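Local coordinates for protein putative eukaryotic translation initiation factor eIF-4E (Leishmania major, PDB 5WB5) that probably binds the 7-methylguanosine cap of messenger RNA, including the kinetoplastid cap 4, and acts as a translation initiation factor, at residues K66-H69 with A70-T73; M143-G147 with E148-C152. All blocks are in the same frame, centred on the assembly; numbering follows the deposited sequence.

Contact 1 of 2, residues K66-H69 with A70-T73; sequences KPLH and ALRT
Two overlapping tight turns, a type III turn from Pro-67 to Ala-70 and a type I turn from Leu-68 to Leu-71, reverse the loop that leads from helix 55-64 of the eIF4E fold into strand 75-81. In the first, the amide N of Ala-70 donates to Pro-67 O at 3.2 Å; in the second, Leu-71 N donates to Leu-68 O at 3.1 Å. Both bonds join residues three apart, so the chain makes about one tight turn before Leu-71 returns to an extended backbone. On one flank of the turn the Pro-67 ring carries its CG to 4.1 Å from the Ala-70 methyl CB, a light apolar touch. The buried flank belongs to the two leucines, whose side chains cross obliquely. Leu-68 has CG anti to its carbonyl carbon (chi1 -50°), whereas Leu-71 has CG anti to its amide N (chi1 -168°), and the branches converge through one methyl each. Tyr-77 of strand 75-81 packs on both leucines, and Leu-68 also rests on Leu-134 and Trp-138 of helix 133-147. Asp-135 OD1 accepts from Leu-68 N and, weakly, from His-69 N, while Lys-171 NZ gives Leu-68 O a second donor, so side chains of the body of the protein hold the turn's backbone. The chain of another protein lies against it too, taking backbone hydrogen bonds with Ala-70 and packing on Lys-66 and Leu-71. Leu-71 divides its methyls: CD1 lies 4.4 Å from Lys-66 CB, and CD2 meets Leu-68 CD2 at 3.9 Å.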
ATOM      1  N   LYS A  66      -9.531   3.787   5.093  1.00 59.45           N
ATOM      2  CA  LYS A  66      -9.501   4.606   6.296  1.00 39.81           C
ATOM      3  C   LYS A  66      -8.132   5.268   6.438  1.00 35.99           C
ATOM      4  O   LYS A  66      -7.106   4.629   6.183  1.00 26.14           O
ATOM      5  CB  LYS A  66      -9.796   3.761   7.532  1.00 51.38           C
ATOM      6  CG  LYS A  66     -11.172   3.092   7.525  1.00 64.76           C
ATOM      7  CD  LYS A  66     -12.293   4.092   7.766  1.00 74.08           C
ATOM      8  CE  LYS A  66     -13.665   3.441   7.621  1.00 81.36           C
ATOM      9  NZ  LYS A  66     -13.835   2.261   8.511  1.00 58.17           N
ATOM     10  N   PRO A  67      -8.067   6.542   6.817  1.00 23.36           N
ATOM     11  CA  PRO A  67      -6.761   7.177   7.010  1.00 27.03           C
ATOM     12  C   PRO A  67      -6.017   6.567   8.185  1.00 49.27           C
ATOM     13  O   PRO A  67      -6.613   6.061   9.139  1.00 61.78           O
ATOM     14  CB  PRO A  67      -7.112   8.647   7.271  1.00 29.44           C
ATOM     15  CG  PRO A  67      -8.497   8.622   7.780  1.00 22.81           C
ATOM     16  CD  PRO A  67      -9.174   7.475   7.085  1.00 25.55           C
ATOM     17  N   LEU A  68      -4.688   6.622   8.101  1.00 68.31           N
ATOM     18  CA  LEU A  68      -3.857   6.069   9.162  1.00 54.64           C
ATOM     19  C   LEU A  68      -3.996   6.870  10.449  1.00 30.52           C
ATOM     20  O   LEU A  68      -3.883   6.307  11.542  1.00 26.41           O
ATOM     21  CB  LEU A  68      -2.400   6.030   8.712  1.00 49.99           C
ATOM     22  CG  LEU A  68      -2.162   5.398   7.338  1.00 45.57           C
ATOM     23  CD1 LEU A  68      -0.719   5.588   6.917  1.00 73.19           C
ATOM     24  CD2 LEU A  68      -2.528   3.924   7.347  1.00 43.75           C
ATOM     25  N   HIS A  69      -4.247   8.177  10.341  1.00 31.24           N
ATOM     26  CA  HIS A  69      -4.430   9.001  11.531  1.00 37.38           C
ATOM     27  C   HIS A  69      -5.581   8.495  12.389  1.00 53.05           C
ATOM     28  O   HIS A  69      -5.556   8.652  13.615  1.00 69.41           O
ATOM     29  CB  HIS A  69      -4.673  10.454  11.125  1.00 50.13           C
ATOM     30  CG  HIS A  69      -5.076  11.342  12.260  1.00 75.28           C
ATOM     31  ND1 HIS A  69      -4.557  11.209  13.529  1.00 83.84           N
ATOM     32  CD2 HIS A  69      -5.946  12.377  12.314  1.00 71.93           C
ATOM     33  CE1 HIS A  69      -5.092  12.124  14.319  1.00 95.55           C
ATOM     34  NE2 HIS A  69      -5.938  12.846  13.605  1.00 96.90           N
ATOM     35  N   ALA A  70      -6.591   7.890  11.768  1.00 61.40           N
ATOM     36  CA  ALA A  70      -7.744   7.357  12.480  1.00 64.79           C
ATOM     37  C   ALA A  70      -7.746   5.840  12.561  1.00 52.13           C
ATOM     38  O   ALA A  70      -8.679   5.265  13.130  1.00 84.99           O
ATOM     39  CB  ALA A  70      -9.037   7.834  11.810  1.00 67.18           C
ATOM     40  N   LEU A  71      -6.728   5.178  12.024  1.00 31.28           N
ATOM     41  CA  LEU A  71      -6.701   3.727  11.991  1.00 36.82           C
ATOM     42  C   LEU A  71      -6.357   3.166  13.370  1.00 53.38           C
ATOM     43  O   LEU A  71      -5.805   3.852  14.234  1.00 45.72           O
ATOM     44  CB  LEU A  71      -5.694   3.242  10.948  1.00 48.18           C
ATOM     45  CG  LEU A  71      -5.731   1.759  10.578  1.00 43.84           C
ATOM     46  CD1 LEU A  71      -7.096   1.371  10.032  1.00 29.84           C
ATOM     47  CD2 LEU A  71      -4.642   1.450   9.562  1.00 45.24           C
ATOM     48  N   ARG A  72      -6.694   1.894  13.567  1.00 74.21           N
ATOM     49  CA  ARG A  72      -6.521   1.262  14.864  1.00 53.73           C
ATOM     50  C   ARG A  72      -5.040   1.048  15.169  1.00 68.49           C
ATOM     51  O   ARG A  72      -4.194   0.990  14.273  1.00 75.23           O
ATOM     52  CB  ARG A  72      -7.272  -0.068  14.908  1.00 70.75           C
ATOM     53  CG  ARG A  72      -7.393  -0.659  16.293  1.00 83.70           C
ATOM     54  CD  ARG A  72      -8.274  -1.887  16.293  1.00 91.28           C
ATOM     55  NE  ARG A  72      -8.393  -2.457  17.630  1.00 97.20           N
ATOM     56  CZ  ARG A  72      -7.452  -3.189  18.220  1.00101.61           C
ATOM     57  NH1 ARG A  72      -6.310  -3.443  17.595  1.00 91.64           N
ATOM     58  NH2 ARG A  72      -7.652  -3.664  19.442  1.00134.71           N
ATOM     59  N   THR A  73      -4.739   0.912  16.464  1.00 93.59           N
ATOM     60  CA  THR A  73      -3.350   0.903  16.918  1.00 91.81           C
ATOM     61  C   THR A  73      -2.575  -0.277  16.344  1.00 76.57           C
ATOM     62  O   THR A  73      -1.393  -0.143  16.010  1.00122.68           O
ATOM     63  CB  THR A  73      -3.303   0.877  18.448  1.00 99.89           C
ATOM     64  OG1 THR A  73      -4.032   1.995  18.970  1.00112.53           O
ATOM     65  CG2 THR A  73      -1.865   0.943  18.948  1.00 82.65           C
TER

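Contact 2 of 2, residues M143-G147 with E148-C152; sequences MATVG and EYLDC
Tyr-149 folds back over the last turn of helix 133-147 and lays one ring face on Ala-144, whose CA sits 3.6 Å from the ring centroid and 19° off the normal, a CH-pi contact. The CB of Ala-144 lies over the same face, shifted toward the rim, 3.5 Å from Tyr-149 CE2. Tyr-149 OH lies 3.6 Å from Met-143 CB, and at the ring's edge Gly-147 O approaches CD1 of the same tyrosine. A chi1 of 54°, with CG between the amide N and the carbonyl carbon, is what turns the ring back along the helix. Leu-150 follows on a neighbouring flank: its CD1 is 4.0 Å from Ala-144 CB, and it runs alongside Thr-145, pointing the same way, with CD2 3.8 Å from OG1. That hydroxyl is hydrogen-bonded to Val-141 O, one turn back.

Behind these side chains is a Schellman motif. Glu-148 has positive phi (67°) and breaks the helix; its N donates to Thr-145 O at 3.1 Å, while Tyr-149 N reaches back to Ala-144 O in a weak bond of 3.2 Å. The change of direction is what brings Tyr-149 and Leu-150 against Ala-144. Further out, Trp-27 of strand 22-32 packs on Thr-145 and Glu-148, Phe-58 of helix 55-64 meets Met-143 and Val-146, and another protein's chain lies on Met-143, Glu-148 and Tyr-149. The buried carboxylate of Glu-148 makes a salt bridge at each oxygen, OE2 with Arg-25 NE and OE1 with a basic side chain of that other protein; two such positive neighbours would probably keep it ionised and tie the helix end to the partner.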
ATOM      1  N   MET A 143       0.604   5.850  -4.851  1.00 45.85           N
ATOM      2  CA  MET A 143       0.551   6.375  -6.211  1.00 32.56           C
ATOM      3  C   MET A 143       1.807   6.008  -6.987  1.00 31.54           C
ATOM      4  O   MET A 143       1.737   5.710  -8.182  1.00 38.63           O
ATOM      5  CB  MET A 143       0.368   7.894  -6.188  1.00 37.12           C
ATOM      6  CG  MET A 143      -1.013   8.354  -5.748  1.00 39.61           C
ATOM      7  SD  MET A 143      -1.248  10.135  -5.870  1.00 62.75           S
ATOM      8  CE  MET A 143       0.002  10.712  -4.731  1.00 58.25           C
ATOM      9  N   ALA A 144       2.966   6.033  -6.327  1.00 22.43           N
ATOM     10  CA  ALA A 144       4.197   5.606  -6.982  1.00 20.77           C
ATOM     11  C   ALA A 144       4.152   4.121  -7.317  1.00 70.48           C
ATOM     12  O   ALA A 144       4.681   3.692  -8.350  1.00 25.79           O
ATOM     13  CB  ALA A 144       5.398   5.919  -6.093  1.00 38.54           C
ATOM     14  N   THR A 145       3.526   3.321  -6.456  1.00 34.21           N
ATOM     15  CA  THR A 145       3.402   1.897  -6.736  1.00 44.62           C
ATOM     16  C   THR A 145       2.563   1.670  -7.987  1.00 32.81           C
ATOM     17  O   THR A 145       3.017   1.046  -8.954  1.00 34.38           O
ATOM     18  CB  THR A 145       2.789   1.175  -5.534  1.00 52.79           C
ATOM     19  OG1 THR A 145       3.560   1.461  -4.360  1.00 42.21           O
ATOM     20  CG2 THR A 145       2.763  -0.336  -5.761  1.00 21.72           C
ATOM     21  N   VAL A 146       1.335   2.194  -7.993  1.00 24.90           N
ATOM     22  CA  VAL A 146       0.436   1.925  -9.115  1.00 31.17           C
ATOM     23  C   VAL A 146       0.959   2.576 -10.391  1.00 46.00           C
ATOM     24  O   VAL A 146       0.830   2.015 -11.485  1.00 53.86           O
ATOM     25  CB  VAL A 146      -1.001   2.381  -8.797  1.00 25.88           C
ATOM     26  CG1 VAL A 146      -1.577   1.549  -7.668  1.00 45.33           C
ATOM     27  CG2 VAL A 146      -1.049   3.867  -8.468  1.00 35.91           C
ATOM     28  N   GLY A 147       1.562   3.760 -10.276  1.00 29.28           N
ATOM     29  CA  GLY A 147       2.108   4.466 -11.413  1.00 55.22           C
ATOM     30  C   GLY A 147       3.419   3.932 -11.930  1.00 59.11           C
ATOM     31  O   GLY A 147       3.913   4.416 -12.951  1.00 40.02           O
ATOM     32  N   GLU A 148       4.011   2.953 -11.247  1.00 37.07           N
ATOM     33  CA  GLU A 148       5.213   2.259 -11.701  1.00 52.07           C
ATOM     34  C   GLU A 148       6.443   3.157 -11.734  1.00 34.81           C
ATOM     35  O   GLU A 148       7.405   2.855 -12.446  1.00 67.83           O
ATOM     36  CB  GLU A 148       5.002   1.629 -13.085  1.00 58.14           C
ATOM     37  CG  GLU A 148       3.940   0.546 -13.117  1.00 57.64           C
ATOM     38  CD  GLU A 148       4.339  -0.687 -12.337  1.00 34.29           C
ATOM     39  OE1 GLU A 148       5.545  -0.840 -12.037  1.00 49.14           O
ATOM     40  OE2 GLU A 148       3.445  -1.500 -12.022  1.00 45.95           O
ATOM     41  N   TYR A 149       6.444   4.262 -10.987  1.00 43.96           N
ATOM     42  CA  TYR A 149       7.647   5.067 -10.822  1.00 44.54           C
ATOM     43  C   TYR A 149       8.277   4.880  -9.449  1.00 38.88           C
ATOM     44  O   TYR A 149       8.997   5.765  -8.972  1.00 53.90           O
ATOM     45  CB  TYR A 149       7.365   6.548 -11.093  1.00 56.53           C
ATOM     46  CG  TYR A 149       6.238   7.182 -10.309  1.00 20.42           C
ATOM     47  CD1 TYR A 149       4.923   7.068 -10.740  1.00 20.42           C
ATOM     48  CD2 TYR A 149       6.490   7.940  -9.170  1.00 38.78           C
ATOM     49  CE1 TYR A 149       3.887   7.662 -10.048  1.00 29.43           C
ATOM     50  CE2 TYR A 149       5.455   8.543  -8.469  1.00 20.48           C
ATOM     51  CZ  TYR A 149       4.154   8.403  -8.916  1.00 20.48           C
ATOM     52  OH  TYR A 149       3.109   8.987  -8.232  1.00 37.01           O
ATOM     53  N   LEU A 150       8.019   3.741  -8.805  1.00 61.39           N
ATOM     54  CA  LEU A 150       8.799   3.351  -7.640  1.00 58.12           C
ATOM     55  C   LEU A 150      10.111   2.698  -8.060  1.00 62.38           C
ATOM     56  O   LEU A 150      11.088   2.732  -7.305  1.00 50.31           O
ATOM     57  CB  LEU A 150       7.974   2.411  -6.756  1.00 72.12           C
ATOM     58  CG  LEU A 150       8.328   2.316  -5.268  1.00 50.15           C
ATOM     59  CD1 LEU A 150       8.277   3.671  -4.576  1.00 54.85           C
ATOM     60  CD2 LEU A 150       7.381   1.353  -4.579  1.00 26.74           C
ATOM     61  N   ASP A 151      10.146   2.108  -9.255  1.00 90.10           N
ATOM     62  CA  ASP A 151      11.385   1.667  -9.893  1.00 89.55           C
ATOM     63  C   ASP A 151      11.274   2.012 -11.373  1.00123.05           C
ATOM     64  O   ASP A 151      10.513   1.371 -12.106  1.00161.70           O
ATOM     65  CB  ASP A 151      11.623   0.170  -9.690  1.00 57.33           C
ATOM     66  CG  ASP A 151      10.476  -0.677 -10.198  1.00 59.95           C
ATOM     67  OD1 ASP A 151       9.313  -0.230 -10.088  1.00 86.24           O
ATOM     68  OD2 ASP A 151      10.737  -1.784 -10.716  1.00 58.89           O
ATOM     69  N   CYS A 152      12.023   3.022 -11.813  1.00122.34           N
ATOM     70  CA  CYS A 152      11.877   3.574 -13.155  1.00130.54           C
ATOM     71  C   CYS A 152      12.750   2.874 -14.190  1.00129.26           C
ATOM     72  O   CYS A 152      12.856   3.367 -15.319  1.00137.81           O
ATOM     73  CB  CYS A 152      12.203   5.070 -13.144  1.00125.93           C
ATOM     74  SG  CYS A 152      13.970   5.439 -13.042  1.00117.21           S
TER

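In the fold
Helix 133-147 spans the distance between the two contacts. Its first turns, through Leu-134, Asp-135 and Trp-138, hold the turn of contact 1, and its C-terminal end is contact 2. Helix 55-64 also serves both: the loop of contact 1 follows it, and its Phe-58 packs on contact 2. The two centres lie 24 Å apart with the middle of the chain between them, and even their nearest atoms are about 12 Å from each other. The chain of another protein reaches both, consistent with the helical back of eIF4E on which partner proteins dock; the cap pocket of this family lies across the sheet, on its other face.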